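Local coordinates for RNA-binding protein, putative (Trypanosoma brucei, PDB 6E4P) that probably binds mRNA, the part described here being an RNA recognition motif of a longer protein, at residues V6-L11 against A66-R71. Numbering follows the deposited sequence.
Sequences VQVSGL and ATLFLR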
ATOM      1  N   VAL E   6      -2.659  -7.387   2.392  1.00 29.42           N
ATOM      2  CA  VAL E   6      -3.390  -6.153   2.670  1.00 20.63           C
ATOM      3  C   VAL E   6      -3.888  -5.559   1.353  1.00 21.76           C
ATOM      4  O   VAL E   6      -3.140  -5.488   0.394  1.00 19.26           O
ATOM      5  CB  VAL E   6      -2.508  -5.140   3.428  1.00 27.62           C
ATOM      6  CG1 VAL E   6      -3.182  -3.785   3.533  1.00 25.17           C
ATOM      7  CG2 VAL E   6      -2.162  -5.672   4.812  1.00 31.54           C
ATOM      8  N   GLN E   7      -5.152  -5.135   1.321  1.00 17.55           N
ATOM      9  CA  GLN E   7      -5.704  -4.526   0.123  1.00 16.47           C
ATOM     10  C   GLN E   7      -5.536  -3.026   0.179  1.00 16.07           C
ATOM     11  O   GLN E   7      -5.829  -2.404   1.197  1.00 20.92           O
ATOM     12  CB  GLN E   7      -7.187  -4.860  -0.055  1.00 18.36           C
ATOM     13  CG  GLN E   7      -7.484  -6.308  -0.346  1.00 25.34           C
ATOM     14  CD  GLN E   7      -8.960  -6.557  -0.557  1.00 38.14           C
ATOM     15  OE1 GLN E   7      -9.802  -5.716  -0.225  1.00 36.85           O
ATOM     16  NE2 GLN E   7      -9.287  -7.715  -1.117  1.00 42.90           N
ATOM     17  N   VAL E   8      -5.089  -2.449  -0.932  1.00 17.30           N
ATOM     18  CA  VAL E   8      -4.935  -1.008  -1.040  1.00 15.90           C
ATOM     19  C   VAL E   8      -5.954  -0.477  -2.032  1.00 21.31           C
ATOM     20  O   VAL E   8      -6.201  -1.106  -3.060  1.00 21.37           O
ATOM     21  CB  VAL E   8      -3.523  -0.612  -1.503  1.00 17.53           C
ATOM     22  CG1 VAL E   8      -3.362   0.895  -1.466  1.00 17.49           C
ATOM     23  CG2 VAL E   8      -2.458  -1.283  -0.638  1.00 19.03           C
ATOM     24  N   SER E   9      -6.545   0.673  -1.724  1.00 18.37           N
ATOM     25  CA  SER E   9      -7.513   1.288  -2.622  1.00 19.84           C
ATOM     26  C   SER E   9      -7.337   2.804  -2.678  1.00 19.03           C
ATOM     27  O   SER E   9      -6.713   3.407  -1.800  1.00 21.90           O
ATOM     28  CB  SER E   9      -8.940   0.929  -2.191  1.00 15.75           C
ATOM     29  OG  SER E   9      -9.159   1.223  -0.819  1.00 19.53           O
ATOM     30  N   GLY E  10      -7.884   3.417  -3.721  1.00 18.56           N
ATOM     31  CA  GLY E  10      -7.864   4.865  -3.854  1.00 22.46           C
ATOM     32  C   GLY E  10      -6.642   5.414  -4.570  1.00 23.24           C
ATOM     33  O   GLY E  10      -6.430   6.621  -4.589  1.00 26.86           O
ATOM     34  N   LEU E  11      -5.846   4.529  -5.164  1.00 18.99           N
ATOM     35  CA  LEU E  11      -4.597   4.924  -5.809  1.00 21.18           C
ATOM     36  C   LEU E  11      -4.811   5.759  -7.060  1.00 25.91           C
ATOM     37  O   LEU E  11      -5.818   5.619  -7.755  1.00 26.56           O
ATOM     38  CB  LEU E  11      -3.763   3.694  -6.175  1.00 24.21           C
ATOM     39  CG  LEU E  11      -3.239   2.827  -5.033  1.00 24.64           C
ATOM     40  CD1 LEU E  11      -2.488   1.627  -5.579  1.00 30.43           C
ATOM     41  CD2 LEU E  11      -2.350   3.647  -4.125  1.00 26.07           C
ATOM     42  N   ALA E  66      -3.226  11.345  -4.389  1.00 35.36           N
ATOM     43  CA  ALA E  66      -4.406  10.563  -4.049  1.00 27.03           C
ATOM     44  C   ALA E  66      -4.436  10.207  -2.565  1.00 27.99           C
ATOM     45  O   ALA E  66      -3.398  10.168  -1.905  1.00 25.90           O
ATOM     46  CB  ALA E  66      -4.456   9.302  -4.898  1.00 27.59           C
ATOM     47  N   THR E  67      -5.632   9.955  -2.046  1.00 23.41           N
ATOM     48  CA  THR E  67      -5.783   9.543  -0.648  1.00 26.04           C
ATOM     49  C   THR E  67      -5.980   8.025  -0.665  1.00 28.49           C
ATOM     50  O   THR E  67      -6.919   7.497  -1.264  1.00 29.20           O
ATOM     51  CB  THR E  67      -6.954  10.228   0.032  1.00 29.64           C
ATOM     52  OG1 THR E  67      -6.791  11.645  -0.097  1.00 35.38           O
ATOM     53  CG2 THR E  67      -7.014   9.835   1.504  1.00 28.92           C
ATOM     54  N   LEU E  68      -5.071   7.339   0.002  1.00 20.23           N
ATOM     55  CA  LEU E  68      -4.958   5.893   0.021  1.00 18.77           C
ATOM     56  C   LEU E  68      -5.621   5.220   1.233  1.00 20.45           C
ATOM     57  O   LEU E  68      -5.545   5.738   2.341  1.00 25.74           O
ATOM     58  CB  LEU E  68      -3.429   5.638  -0.040  1.00 30.11           C
ATOM     59  CG  LEU E  68      -2.826   4.227  -0.154  1.00 36.65           C
ATOM     60  CD1 LEU E  68      -1.480   4.286  -0.880  1.00 33.47           C
ATOM     61  CD2 LEU E  68      -2.657   3.597   1.230  1.00 33.77           C
ATOM     62  N   PHE E  69      -6.255   4.067   1.037  1.00 20.62           N
ATOM     63  CA  PHE E  69      -6.824   3.322   2.153  1.00 18.64           C
ATOM     64  C   PHE E  69      -6.413   1.851   2.119  1.00 20.95           C
ATOM     65  O   PHE E  69      -6.186   1.272   1.049  1.00 22.97           O
ATOM     66  CB  PHE E  69      -8.348   3.446   2.208  1.00 20.56           C
ATOM     67  CG  PHE E  69      -8.820   4.805   2.623  1.00 22.15           C
ATOM     68  CD1 PHE E  69      -8.958   5.123   3.962  1.00 26.52           C
ATOM     69  CD2 PHE E  69      -9.106   5.775   1.675  1.00 30.33           C
ATOM     70  CE1 PHE E  69      -9.384   6.379   4.350  1.00 30.71           C
ATOM     71  CE2 PHE E  69      -9.534   7.033   2.057  1.00 31.09           C
ATOM     72  CZ  PHE E  69      -9.674   7.336   3.397  1.00 27.65           C
ATOM     73  N   LEU E  70      -6.303   1.257   3.307  1.00 21.08           N
ATOM     74  CA  LEU E  70      -5.805  -0.106   3.449  1.00 20.43           C
ATOM     75  C   LEU E  70      -6.866  -0.977   4.089  1.00 17.25           C
ATOM     76  O   LEU E  70      -7.628  -0.521   4.934  1.00 20.09           O
ATOM     77  CB  LEU E  70      -4.521  -0.150   4.287  1.00 23.01           C
ATOM     78  CG  LEU E  70      -3.337   0.715   3.844  1.00 26.90           C
ATOM     79  CD1 LEU E  70      -3.458   2.132   4.394  1.00 33.10           C
ATOM     80  CD2 LEU E  70      -2.019   0.097   4.278  1.00 21.50           C
ATOM     81  N   ARG E  71      -6.915  -2.235   3.683  1.00 15.71           N
ATOM     82  CA  ARG E  71      -7.925  -3.124   4.221  1.00 23.14           C
ATOM     83  C   ARG E  71      -7.374  -4.530   4.401  1.00 23.02           C
ATOM     84  O   ARG E  71      -6.635  -5.034   3.560  1.00 23.08           O
ATOM     85  CB  ARG E  71      -9.147  -3.125   3.304  1.00 21.30           C
ATOM     86  CG  ARG E  71     -10.346  -3.829   3.863  1.00 25.86           C
ATOM     87  CD  ARG E  71     -11.515  -3.701   2.905  1.00 22.96           C
ATOM     88  NE  ARG E  71     -12.603  -4.580   3.304  1.00 22.64           N
ATOM     89  CZ  ARG E  71     -13.775  -4.651   2.688  1.00 22.06           C
ATOM     90  NH1 ARG E  71     -14.025  -3.879   1.636  1.00 20.13           N
ATOM     91  NH2 ARG E  71     -14.696  -5.493   3.138  1.00 22.36           N
ATOM     92  OXT ARG E  71      -7.662  -5.187   5.396  1.00 29.34           O
TER
HETATM   93  O   HOH W   1      -8.235   8.537  -3.517  1.00 42.92           O
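Val8 CG1 stands opposite its own backbone N (chi1 -174°), and Leu68 CG does likewise; these two torsions direct the groups against one another, with Val8 CG1 3.6 Å from Leu68 CG. Leu11 meets the same flank of Leu68 beside Val8, its side chain running alongside in the same direction; Leu11 CD2 lies 3.4 Å from Leu68 CD1, tighter than an ordinary methyl contact. Val6 CG1 in turn rests on Leu70 CB at 3.9 Å, extending the apolar face.

The backbones are antiparallel, their axes 157° apart. Ser9 and Phe69 form a hydrogen-bonded pair, Ser9 N to Phe69 O and Phe69 N to Ser9 O both measuring 2.9 Å; Gln7 and Arg71 likewise exchange two bonds, the one from Gln7 N to Arg71 O, part of the terminal carboxylate of this construct, spanning 2.7 Å. Direct pairing gives way at Gly10, where a water donates to both Gly10 O and Thr67 O, bridging two acceptors 3.5 Å apart. On the exposed face, the extended side chains of Gln7 and Arg71 run side by side, amide and guanidinium planes 74° apart.

These strands of the RRM are first and last in sequence, yet neighbours within the sheet: 6-9 also pairs with strand 41-45, and 66-70 with strand 61-63, while Leu20 of helix 17-24 packs on both Leu11 and Leu68.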